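Long-range contacts in PAC2 family protein (Mycobacterium tuberculosis, PDB 2WAM), which is of unknown function but belongs to the PAC2 family and represents a gene family duplicated in Actinobacteria: residues H88-L93 with L269-L274; A81-A85 with A253-L258; Q45-Y49 with R158-A162; P129-Y134 with L146-P152. All blocks are in the same frame, centred on the assembly; numbering follows the deposited sequence.

Interaction 1. Residues H88-L93 with L269-L274; sequences HLKAAL and LPLAVL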
loop_
_atom_site.group_PDB
_atom_site.type_symbol
_atom_site.label_atom_id
_atom_site.label_comp_id
_atom_site.label_asym_id
_atom_site.label_seq_id
_atom_site.Cartn_x
_atom_site.Cartn_y
_atom_site.Cartn_z
ATOM N N HIS A 88 8.787 -32.293 16.464
ATOM C CA HIS A 88 9.951 -33.099 16.779
ATOM C C HIS A 88 11.191 -32.616 16.064
ATOM O O HIS A 88 12.240 -32.459 16.679
ATOM C CB HIS A 88 9.739 -34.582 16.498
ATOM C CG HIS A 88 10.940 -35.403 16.832
ATOM N ND1 HIS A 88 11.354 -35.614 18.129
ATOM C CD2 HIS A 88 11.854 -36.010 16.037
ATOM C CE1 HIS A 88 12.459 -36.336 18.118
ATOM N NE2 HIS A 88 12.783 -36.588 16.862
ATOM N N LEU A 89 11.074 -32.387 14.762
ATOM C CA LEU A 89 12.171 -31.798 14.008
ATOM C C LEU A 89 12.683 -30.516 14.677
ATOM O O LEU A 89 13.871 -30.380 14.932
ATOM C CB LEU A 89 11.758 -31.518 12.560
ATOM C CG LEU A 89 11.446 -32.721 11.670
ATOM C CD1 LEU A 89 10.945 -32.265 10.294
ATOM C CD2 LEU A 89 12.662 -33.609 11.541
ATOM N N LYS A 90 11.788 -29.577 14.962
ATOM C CA LYS A 90 12.203 -28.316 15.566
ATOM C C LYS A 90 12.863 -28.485 16.948
ATOM O O LYS A 90 13.729 -27.703 17.321
ATOM C CB LYS A 90 11.027 -27.351 15.646
ATOM C CG LYS A 90 10.425 -27.004 14.297
ATOM C CD LYS A 90 8.950 -26.601 14.420
ATOM C CE LYS A 90 8.799 -25.251 15.083
ATOM N NZ LYS A 90 7.450 -25.085 15.679
ATOM N N ALA A 91 12.461 -29.514 17.686
ATOM C CA ALA A 91 12.964 -29.763 19.037
ATOM C C ALA A 91 14.287 -30.538 19.063
ATOM O O ALA A 91 15.099 -30.371 19.962
ATOM C CB ALA A 91 11.908 -30.512 19.846
ATOM N N ALA A 92 14.488 -31.391 18.068
ATOM C CA ALA A 92 15.607 -32.310 18.057
ATOM C C ALA A 92 16.810 -31.813 17.245
ATOM O O ALA A 92 17.932 -32.262 17.463
ATOM C CB ALA A 92 15.144 -33.684 17.556
ATOM N N LEU A 93 16.579 -30.878 16.327
ATOM C CA LEU A 93 17.640 -30.353 15.463
ATOM C C LEU A 93 17.835 -28.846 15.593
ATOM O O LEU A 93 16.923 -28.133 16.011
ATOM C CB LEU A 93 17.342 -30.704 14.018
ATOM C CG LEU A 93 17.438 -32.197 13.710
ATOM C CD1 LEU A 93 16.852 -32.457 12.354
ATOM C CD2 LEU A 93 18.889 -32.709 13.797
ATOM N N LEU A 269 17.870 -38.098 10.443
ATOM C CA LEU A 269 16.986 -37.490 11.422
ATOM C C LEU A 269 17.010 -38.278 12.731
ATOM O O LEU A 269 16.788 -39.488 12.724
ATOM C CB LEU A 269 15.572 -37.385 10.843
ATOM C CG LEU A 269 15.432 -36.608 9.518
ATOM C CD1 LEU A 269 14.003 -36.638 8.959
ATOM C CD2 LEU A 269 15.902 -35.172 9.692
ATOM N N PRO A 270 17.315 -37.594 13.855
ATOM C CA PRO A 270 17.398 -38.261 15.164
ATOM C C PRO A 270 16.015 -38.509 15.739
ATOM O O PRO A 270 15.433 -37.611 16.335
ATOM C CB PRO A 270 18.150 -37.249 16.035
ATOM C CG PRO A 270 17.874 -35.922 15.403
ATOM C CD PRO A 270 17.667 -36.162 13.932
ATOM N N LEU A 271 15.516 -39.729 15.589
ATOM C CA LEU A 271 14.121 -40.026 15.881
ATOM C C LEU A 271 13.912 -40.757 17.193
ATOM O O LEU A 271 12.777 -41.065 17.542
ATOM C CB LEU A 271 13.500 -40.836 14.734
ATOM C CG LEU A 271 13.460 -40.133 13.375
ATOM C CD1 LEU A 271 12.562 -40.887 12.418
ATOM C CD2 LEU A 271 12.998 -38.687 13.532
ATOM N N ALA A 272 14.999 -41.020 17.917
ATOM C CA ALA A 272 14.950 -41.850 19.126
ATOM C C ALA A 272 13.866 -41.448 20.131
ATOM O O ALA A 272 13.083 -42.284 20.576
ATOM C CB ALA A 272 16.322 -41.899 19.808
ATOM N N VAL A 273 13.825 -40.169 20.487
ATOM C CA VAL A 273 12.892 -39.696 21.498
ATOM C C VAL A 273 11.432 -39.827 21.029
ATOM O O VAL A 273 10.527 -40.121 21.806
ATOM C CB VAL A 273 13.243 -38.243 21.921
ATOM C CG1 VAL A 273 12.164 -37.656 22.822
ATOM C CG2 VAL A 273 14.607 -38.222 22.610
ATOM N N LEU A 274 11.216 -39.631 19.741
ATOM C CA LEU A 274 9.884 -39.734 19.171
ATOM C C LEU A 274 9.447 -41.194 19.120
ATOM O O LEU A 274 8.276 -41.508 19.317
ATOM C CB LEU A 274 9.885 -39.119 17.768
ATOM C CG LEU A 274 8.633 -39.224 16.909
ATOM C CD1 LEU A 274 7.531 -38.360 17.487
ATOM C CD2 LEU A 274 8.961 -38.818 15.470
#
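The side chain of L93 lies across L269 at about a right angle, and its two methyls divide the work: CD1 stands 3.9 Å from L269 CD2, while CD2 comes within 3.7 Å of P270 CD. L269 CD2 is also shared, because L89 CD2 approaches it at 4.0 Å, so a single branch of L269 meets L89 of helix 81-92 and L93, the first residue past its C-terminal end. Further along, A92 CB rests near P270 CG at 4.1 Å and extends the apolar patch.

The imidazole of H88 marks the transition to the polar side. One face is covered by L274, whose CB lies 3.8 Å from the ring centroid and 7° off the normal, a CH-pi contact over the face. A92 CB sits toward the rim of the opposite face. Methyl CD2 of L271 meets ring atom CD2 of H88 at 3.8 Å. With CG anti to the backbone N (chi1 -180°), the ring reaches away from its own helix toward the segment before helix 272-289. There NE2 donates to P270 O (2.9 Å, 159° at the hydrogen); the acceptor lies near the ring plane and, being a carbonyl oxygen, can only accept, so the proton of this bond is on NE2. The two covered faces and the bond at the edge together restrict how the ring can turn.

Helix 251-265 packs against both segments, with L258 touching L89 and L271 and Q255 touching L274. On the sheet side, F144 of strand 143-148 packs on L93 and L269, and L136 of strand 131-137 packs on L89.

Interaction 2. Residues A81-A85 with A253-L258; sequences AIRLA and AAQALL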
loop_
_atom_site.group_PDB
_atom_site.type_symbol
_atom_site.label_atom_id
_atom_site.label_comp_id
_atom_site.label_asym_id
_atom_site.label_seq_id
_atom_site.Cartn_x
_atom_site.Cartn_y
_atom_site.Cartn_z
ATOM N N ALA A 81 -0.539 -36.344 13.646
ATOM C CA ALA A 81 0.775 -36.736 13.138
ATOM C C ALA A 81 1.592 -35.596 12.520
ATOM O O ALA A 81 2.818 -35.592 12.629
ATOM C CB ALA A 81 0.658 -37.903 12.168
ATOM N N ILE A 82 0.919 -34.642 11.877
ATOM C CA ILE A 82 1.600 -33.497 11.278
ATOM C C ILE A 82 2.196 -32.585 12.354
ATOM O O ILE A 82 3.362 -32.187 12.277
ATOM C CB ILE A 82 0.658 -32.646 10.412
ATOM C CG1 ILE A 82 -0.182 -33.510 9.475
ATOM C CG2 ILE A 82 1.451 -31.604 9.617
ATOM C CD1 ILE A 82 0.411 -33.667 8.129
ATOM N N ARG A 83 1.389 -32.231 13.346
ATOM C CA ARG A 83 1.869 -31.368 14.400
ATOM C C ARG A 83 3.077 -32.028 15.073
ATOM O O ARG A 83 4.120 -31.405 15.257
ATOM C CB ARG A 83 0.758 -31.089 15.425
ATOM C CG ARG A 83 1.219 -30.242 16.607
ATOM C CD ARG A 83 0.102 -29.917 17.575
ATOM N NE ARG A 83 -0.713 -31.076 17.955
ATOM C CZ ARG A 83 -0.451 -31.901 18.974
ATOM N NH1 ARG A 83 0.629 -31.735 19.735
ATOM N NH2 ARG A 83 -1.278 -32.905 19.237
ATOM N N LEU A 84 2.932 -33.301 15.420
ATOM C CA LEU A 84 3.966 -34.026 16.138
ATOM C C LEU A 84 5.284 -34.099 15.377
ATOM O O LEU A 84 6.356 -33.934 15.965
ATOM C CB LEU A 84 3.474 -35.436 16.486
ATOM C CG LEU A 84 2.328 -35.456 17.494
ATOM C CD1 LEU A 84 1.792 -36.873 17.672
ATOM C CD2 LEU A 84 2.780 -34.856 18.823
ATOM N N ALA A 85 5.206 -34.356 14.075
ATOM C CA ALA A 85 6.406 -34.497 13.267
ATOM C C ALA A 85 7.143 -33.171 13.145
ATOM O O ALA A 85 8.364 -33.122 13.257
ATOM C CB ALA A 85 6.087 -35.089 11.895
ATOM N N ALA A 253 2.720 -42.568 13.908
ATOM C CA ALA A 253 2.406 -42.079 12.578
ATOM C C ALA A 253 3.328 -40.919 12.170
ATOM O O ALA A 253 3.697 -40.798 10.998
ATOM C CB ALA A 253 0.945 -41.693 12.488
ATOM N N ALA A 254 3.718 -40.092 13.139
ATOM C CA ALA A 254 4.707 -39.034 12.908
ATOM C C ALA A 254 6.083 -39.642 12.622
ATOM O O ALA A 254 6.786 -39.227 11.706
ATOM C CB ALA A 254 4.782 -38.089 14.105
ATOM N N GLN A 255 6.464 -40.641 13.404
ATOM C CA GLN A 255 7.719 -41.330 13.149
ATOM C C GLN A 255 7.761 -41.938 11.735
ATOM O O GLN A 255 8.749 -41.791 11.016
ATOM C CB GLN A 255 7.972 -42.387 14.213
ATOM C CG GLN A 255 9.219 -43.180 13.969
ATOM C CD GLN A 255 9.348 -44.347 14.920
ATOM O OE1 GLN A 255 8.646 -44.431 15.929
ATOM N NE2 GLN A 255 10.252 -45.255 14.606
ATOM N N ALA A 256 6.685 -42.605 11.330
ATOM C CA ALA A 256 6.636 -43.170 9.991
ATOM C C ALA A 256 6.847 -42.083 8.934
ATOM O O ALA A 256 7.653 -42.248 8.014
ATOM C CB ALA A 256 5.326 -43.896 9.759
ATOM N N LEU A 257 6.125 -40.971 9.063
ATOM C CA LEU A 257 6.311 -39.858 8.137
ATOM C C LEU A 257 7.776 -39.424 8.088
ATOM O O LEU A 257 8.373 -39.359 7.016
ATOM C CB LEU A 257 5.426 -38.678 8.516
ATOM C CG LEU A 257 3.943 -38.796 8.159
ATOM C CD1 LEU A 257 3.107 -37.653 8.752
ATOM C CD2 LEU A 257 3.792 -38.832 6.670
ATOM N N LEU A 258 8.362 -39.138 9.249
ATOM C CA LEU A 258 9.737 -38.650 9.293
ATOM C C LEU A 258 10.757 -39.665 8.761
ATOM O O LEU A 258 11.750 -39.292 8.139
ATOM C CB LEU A 258 10.112 -38.177 10.700
ATOM C CG LEU A 258 9.410 -36.904 11.202
ATOM C CD1 LEU A 258 10.130 -36.332 12.410
ATOM C CD2 LEU A 258 9.282 -35.850 10.117
#
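A254 and A85 meet with their CB atoms 3.9 Å apart where two helices cross, and small side chains dominate the packing. The axes of segments 81-85 and 253-258 approach to 8.4 Å at a crossing angle of -65°, and the CA atoms of A81 and A254 are closest in register at 4.6 Å.

Contact between methyl and backbone is the first kind. A254 CB points at the other helix and comes to 3.5 Å from A81 O. No hydrogen bond spans the two segments; A81 O keeps its helical bond from A85 N, and A254 O its bond from L258 N.

These helices belong to the alpha/beta fold of the PAC2 family protein and rest on two neighbouring strands of its mixed sheet: A81 touches T180 of strand 174-183, while A253 and L257 touch V239 of strand 234-242.

Methyl-to-methyl packing is the second kind. A81 CB faces A253 CB at 3.8 Å, with L257 CD1 a little farther off. L84 contributes its CB, 3.8 Å from A254 CB. At the other end of the contact, A85 CB meets L258 CD2 at 3.7 Å. With CG of L258 anti to its carbonyl carbon (chi1 -69°), the isobutyl group is laid against the A85 turn, CD2 on the methyl and CD1 beside the A85 carbonyl oxygen.

Interaction 3. Residues Q45-Y49 with R158-A162; sequences QPGMY and RFITA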
loop_
_atom_site.group_PDB
_atom_site.type_symbol
_atom_site.label_atom_id
_atom_site.label_comp_id
_atom_site.label_asym_id
_atom_site.label_seq_id
_atom_site.Cartn_x
_atom_site.Cartn_y
_atom_site.Cartn_z
ATOM N N GLN A 45 7.678 -9.619 2.247
ATOM C CA GLN A 45 6.543 -9.282 1.415
ATOM C C GLN A 45 5.436 -8.771 2.324
ATOM O O GLN A 45 4.907 -9.512 3.150
ATOM C CB GLN A 45 6.071 -10.494 0.609
ATOM C CG GLN A 45 4.746 -10.262 -0.141
ATOM C CD GLN A 45 4.352 -11.423 -1.052
ATOM O OE1 GLN A 45 5.190 -12.240 -1.450
ATOM N NE2 GLN A 45 3.070 -11.490 -1.393
ATOM N N PRO A 46 5.086 -7.493 2.178
ATOM C CA PRO A 46 4.075 -6.892 3.052
ATOM C C PRO A 46 2.770 -7.686 3.031
ATOM O O PRO A 46 2.236 -8.027 1.973
ATOM C CB PRO A 46 3.871 -5.503 2.453
ATOM C CG PRO A 46 5.099 -5.266 1.601
ATOM C CD PRO A 46 5.486 -6.595 1.082
ATOM N N GLY A 47 2.274 -7.994 4.224
ATOM C CA GLY A 47 1.058 -8.756 4.372
ATOM C C GLY A 47 1.222 -10.243 4.106
ATOM O O GLY A 47 0.220 -10.960 4.012
ATOM N N MET A 48 2.464 -10.715 3.970
ATOM C CA MET A 48 2.674 -12.133 3.725
ATOM C C MET A 48 3.763 -12.792 4.578
ATOM O O MET A 48 3.535 -13.852 5.153
ATOM C CB MET A 48 2.918 -12.410 2.243
ATOM C CG MET A 48 2.768 -13.885 1.907
ATOM S SD MET A 48 1.100 -14.520 2.244
ATOM C CE MET A 48 1.596 -16.098 2.834
ATOM N N TYR A 49 4.948 -12.183 4.637
ATOM C CA TYR A 49 6.023 -12.712 5.465
ATOM C C TYR A 49 7.127 -11.706 5.715
ATOM O O TYR A 49 7.410 -10.861 4.869
ATOM C CB TYR A 49 6.625 -13.985 4.856
ATOM C CG TYR A 49 7.379 -13.775 3.550
ATOM C CD1 TYR A 49 8.714 -13.363 3.542
ATOM C CD2 TYR A 49 6.771 -14.015 2.331
ATOM C CE1 TYR A 49 9.414 -13.190 2.355
ATOM C CE2 TYR A 49 7.460 -13.835 1.139
ATOM C CZ TYR A 49 8.777 -13.425 1.152
ATOM O OH TYR A 49 9.444 -13.252 -0.042
ATOM N N ARG A 158 -1.778 -16.426 -3.175
ATOM C CA ARG A 158 -0.742 -15.491 -2.782
ATOM C C ARG A 158 0.289 -16.179 -1.867
ATOM O O ARG A 158 1.498 -16.033 -2.043
ATOM C CB ARG A 158 -1.371 -14.274 -2.115
ATOM C CG ARG A 158 -0.435 -13.108 -1.948
ATOM C CD ARG A 158 -1.224 -11.853 -1.716
ATOM N NE ARG A 158 -0.574 -11.007 -0.732
ATOM C CZ ARG A 158 -1.194 -10.060 -0.041
ATOM N NH1 ARG A 158 -2.486 -9.838 -0.230
ATOM N NH2 ARG A 158 -0.515 -9.337 0.842
ATOM N N PHE A 159 -0.211 -16.944 -0.906
ATOM C CA PHE A 159 0.615 -17.702 0.019
ATOM C C PHE A 159 1.529 -18.695 -0.693
ATOM O O PHE A 159 2.745 -18.688 -0.486
ATOM C CB PHE A 159 -0.273 -18.430 1.039
ATOM C CG PHE A 159 0.468 -19.427 1.880
ATOM C CD1 PHE A 159 0.167 -20.785 1.799
ATOM C CD2 PHE A 159 1.481 -19.018 2.728
ATOM C CE1 PHE A 159 0.846 -21.704 2.560
ATOM C CE2 PHE A 159 2.174 -19.934 3.494
ATOM C CZ PHE A 159 1.852 -21.281 3.417
ATOM N N ILE A 160 0.938 -19.546 -1.529
ATOM C CA ILE A 160 1.696 -20.531 -2.293
ATOM C C ILE A 160 2.780 -19.895 -3.182
ATOM O O ILE A 160 3.923 -20.359 -3.221
ATOM C CB ILE A 160 0.766 -21.397 -3.142
ATOM C CG1 ILE A 160 -0.033 -22.347 -2.243
ATOM C CG2 ILE A 160 1.564 -22.187 -4.164
ATOM C CD1 ILE A 160 -1.329 -22.827 -2.872
ATOM N N THR A 161 2.431 -18.819 -3.876
ATOM C CA THR A 161 3.410 -18.117 -4.688
ATOM C C THR A 161 4.604 -17.654 -3.852
ATOM O O THR A 161 5.758 -17.858 -4.243
ATOM C CB THR A 161 2.785 -16.919 -5.403
ATOM O OG1 THR A 161 1.860 -17.393 -6.384
ATOM C CG2 THR A 161 3.857 -16.083 -6.076
ATOM N N ALA A 162 4.326 -17.037 -2.706
ATOM C CA ALA A 162 5.384 -16.619 -1.794
ATOM C C ALA A 162 6.305 -17.783 -1.381
ATOM O O ALA A 162 7.515 -17.622 -1.355
ATOM C CB ALA A 162 4.800 -15.918 -0.564
HETATM O O HOH W 1 2.995 -13.918 -3.117
#
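A162 supplies the apolar centre: its CB points at the loop and lies 3.8 Å from M48 CG and equally 3.8 Å from Y49 CE2, the latter approach being at the edge of the tyrosine ring. M48 CG stands anti to the backbone N (chi1 -165°), which sends the thioether across the start of this helical segment, its SD 3.9 Å from F159 CA. F159 in turn meets F101 edge-to-face.

Backbone bonding shapes the partner loop. The amides of M48 and Y49 both donate to Q45 O, a classic beta bulge in the hairpin between strands 44-45 and 49-51.

Side-chain polar contacts are looser. The amide of Q45 and the guanidinium of R158 are only 8° from coplanar, with Q45 NE2 beside the guanidinium edge, 3.7 Å from R158 NE, so the flat groups lie side by side and are not stacked. R158 NH2 makes a weak bond to P46 O (3.3 Å, 130°), which lies in the guanidinium plane.

One water completes the set, accepting from Q45 NE2 at 3.0 Å and donating to R158 O at 2.8 Å.

The stronger polar partner of R158 is E105 of the third subunit, a salt bridge through NH1, and Y41 of the second subunit packs on Q45. Apolar packing, a bridging water and one weak arginine bond therefore join loop to helix, while the arginine's charge is probably met chiefly by E105 across the subunit interface.

Interaction 4. Residues P129-Y134 with L146-P152; sequences PELSLY and LLAGLEP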
loop_
_atom_site.group_PDB
_atom_site.type_symbol
_atom_site.label_atom_id
_atom_site.label_comp_id
_atom_site.label_asym_id
_atom_site.label_seq_id
_atom_site.Cartn_x
_atom_site.Cartn_y
_atom_site.Cartn_z
ATOM N N PRO A 129 -0.997 -18.952 17.253
ATOM C CA PRO A 129 -0.818 -19.665 15.989
ATOM C C PRO A 129 0.457 -19.241 15.259
ATOM O O PRO A 129 0.772 -18.059 15.213
ATOM C CB PRO A 129 -2.054 -19.233 15.186
ATOM C CG PRO A 129 -2.462 -17.947 15.789
ATOM C CD PRO A 129 -2.254 -18.183 17.246
ATOM N N GLU A 130 1.170 -20.204 14.690
ATOM C CA GLU A 130 2.369 -19.917 13.924
ATOM C C GLU A 130 2.177 -20.401 12.502
ATOM O O GLU A 130 1.381 -21.298 12.236
ATOM C CB GLU A 130 3.607 -20.603 14.527
ATOM C CG GLU A 130 3.706 -22.120 14.216
ATOM C CD GLU A 130 5.122 -22.587 13.842
ATOM O OE1 GLU A 130 6.027 -21.734 13.743
ATOM O OE2 GLU A 130 5.332 -23.804 13.635
ATOM N N LEU A 131 2.899 -19.769 11.590
ATOM C CA LEU A 131 3.084 -20.259 10.232
ATOM C C LEU A 131 4.452 -19.725 9.831
ATOM O O LEU A 131 4.617 -18.508 9.605
ATOM C CB LEU A 131 1.983 -19.779 9.266
ATOM C CG LEU A 131 2.132 -20.348 7.844
ATOM C CD1 LEU A 131 2.363 -21.862 7.876
ATOM C CD2 LEU A 131 0.944 -20.017 6.953
ATOM N N SER A 132 5.432 -20.632 9.787
ATOM C CA SER A 132 6.832 -20.246 9.615
ATOM C C SER A 132 7.655 -21.112 8.650
ATOM O O SER A 132 7.382 -22.298 8.449
ATOM C CB SER A 132 7.521 -20.172 10.979
ATOM O OG SER A 132 7.008 -19.088 11.748
ATOM N N LEU A 133 8.660 -20.493 8.042
ATOM C CA LEU A 133 9.643 -21.231 7.265
ATOM C C LEU A 133 10.939 -21.296 8.062
ATOM O O LEU A 133 11.553 -20.261 8.321
ATOM C CB LEU A 133 9.885 -20.551 5.911
ATOM C CG LEU A 133 10.903 -21.245 4.997
ATOM C CD1 LEU A 133 10.494 -22.671 4.717
ATOM C CD2 LEU A 133 11.060 -20.493 3.714
ATOM N N TYR A 134 11.342 -22.505 8.451
ATOM C CA TYR A 134 12.587 -22.727 9.207
ATOM C C TYR A 134 13.737 -23.323 8.387
ATOM O O TYR A 134 13.517 -24.068 7.436
ATOM C CB TYR A 134 12.337 -23.674 10.382
ATOM C CG TYR A 134 11.325 -23.177 11.377
ATOM C CD1 TYR A 134 10.011 -23.615 11.332
ATOM C CD2 TYR A 134 11.684 -22.272 12.366
ATOM C CE1 TYR A 134 9.077 -23.168 12.241
ATOM C CE2 TYR A 134 10.761 -21.821 13.277
ATOM C CZ TYR A 134 9.454 -22.279 13.213
ATOM O OH TYR A 134 8.525 -21.828 14.121
ATOM N N LEU A 146 12.024 -26.283 6.536
ATOM C CA LEU A 146 10.773 -26.802 7.070
ATOM C C LEU A 146 9.756 -25.690 7.067
ATOM O O LEU A 146 9.971 -24.669 7.693
ATOM C CB LEU A 146 10.944 -27.305 8.511
ATOM C CG LEU A 146 9.631 -27.688 9.221
ATOM C CD1 LEU A 146 8.922 -28.852 8.525
ATOM C CD2 LEU A 146 9.846 -28.021 10.689
ATOM N N LEU A 147 8.658 -25.890 6.348
ATOM C CA LEU A 147 7.501 -24.998 6.398
ATOM C C LEU A 147 6.431 -25.617 7.301
ATOM O O LEU A 147 5.923 -26.698 6.999
ATOM C CB LEU A 147 6.932 -24.788 4.990
ATOM C CG LEU A 147 5.639 -23.969 4.900
ATOM C CD1 LEU A 147 5.889 -22.500 5.243
ATOM C CD2 LEU A 147 5.022 -24.115 3.537
ATOM N N ALA A 148 6.085 -24.944 8.402
ATOM C CA ALA A 148 5.164 -25.532 9.389
ATOM C C ALA A 148 4.285 -24.518 10.093
ATOM O O ALA A 148 4.559 -23.319 10.071
ATOM C CB ALA A 148 5.932 -26.381 10.422
ATOM N N GLY A 149 3.217 -25.019 10.709
ATOM C CA GLY A 149 2.214 -24.183 11.349
ATOM C C GLY A 149 0.809 -24.502 10.869
ATOM O O GLY A 149 0.554 -25.591 10.350
ATOM N N LEU A 150 -0.107 -23.549 11.032
ATOM C CA LEU A 150 -1.502 -23.730 10.618
ATOM C C LEU A 150 -1.676 -23.577 9.117
ATOM O O LEU A 150 -1.132 -22.657 8.521
ATOM C CB LEU A 150 -2.412 -22.705 11.303
ATOM C CG LEU A 150 -2.324 -22.636 12.823
ATOM C CD1 LEU A 150 -3.539 -21.956 13.401
ATOM C CD2 LEU A 150 -2.203 -24.027 13.386
ATOM N N GLU A 151 -2.444 -24.470 8.507
ATOM C CA GLU A 151 -2.979 -24.206 7.173
ATOM C C GLU A 151 -3.810 -22.921 7.215
ATOM O O GLU A 151 -4.719 -22.795 8.036
ATOM C CB GLU A 151 -3.849 -25.372 6.717
ATOM C CG GLU A 151 -4.516 -25.191 5.369
ATOM C CD GLU A 151 -5.499 -26.304 5.082
ATOM O OE1 GLU A 151 -6.423 -26.493 5.895
ATOM O OE2 GLU A 151 -5.346 -26.999 4.058
ATOM N N PRO A 152 -3.494 -21.953 6.343
ATOM C CA PRO A 152 -4.278 -20.713 6.283
ATOM C C PRO A 152 -5.731 -20.954 5.831
ATOM O O PRO A 152 -6.013 -21.951 5.176
ATOM C CB PRO A 152 -3.542 -19.870 5.227
ATOM C CG PRO A 152 -2.274 -20.607 4.885
ATOM C CD PRO A 152 -2.480 -22.035 5.278
#
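L131 crosses the ring of P152 at about a right angle, CD2 lying 3.9 Å from P152 CG, while its CD1 lies beside the backbone, 3.6 Å from L150 O, with L147 CD1 farther off. Its CG is anti to the backbone N (chi1 -177°), which carries both branches over 146-152. On the same sheet face, L133 CD1 leans back to L147 CB at 4.2 Å, and helix 156-169 covers this side, F159 touching L131 and P152.

The segments belong to the antiparallel hairpin of strands 131-137 and 143-148 within the mixed sheet. S132 with A148 and Y134 with L146 are hydrogen-bonded pairs; S132 N reaches A148 O at 2.8 Å and nearly straight (173°). Past the corner at G149, L150 N bonds E130 O at 3.0 Å. G149 has no side chain to oppose L131, and its CA makes a CA-H...O contact of 3.1 Å with E130 O.

Y134 and L146 project to the opposite face, their CB atoms 4.3 Å apart. Y134 OH donates to E130 OE1 on its syn side, 22° out of the carboxylate plane, while E130 OE2 forms a salt bridge with K90. At the open end, P129 CB abuts L150 CD1 at 3.6 Å.

Interactions 1 and 2 share helix 81-92 and touch, their centres 11 Å apart, with helices 251-265 and 272-289 consecutive in the chain. Interaction 4, the hairpin, lies between interactions 1 and 3: the K90–E130 salt bridge connects it to interaction 1 (centres 18 Å apart), and F159 packing connects it to interaction 3 (centres 13 Å apart). Those two links use opposite faces of the hairpin, so the sheet has helices on both sides. Interactions 1 and 3 are farthest apart (centres 29 Å). In chain order come 45-49, 81-85, 88-93, 129-134, 146-152, 158-162, 253-258 and 269-274, so early and late parts of the sequence close one alpha/beta unit, with interactions 3 and 4 reaching a neighbouring subunit.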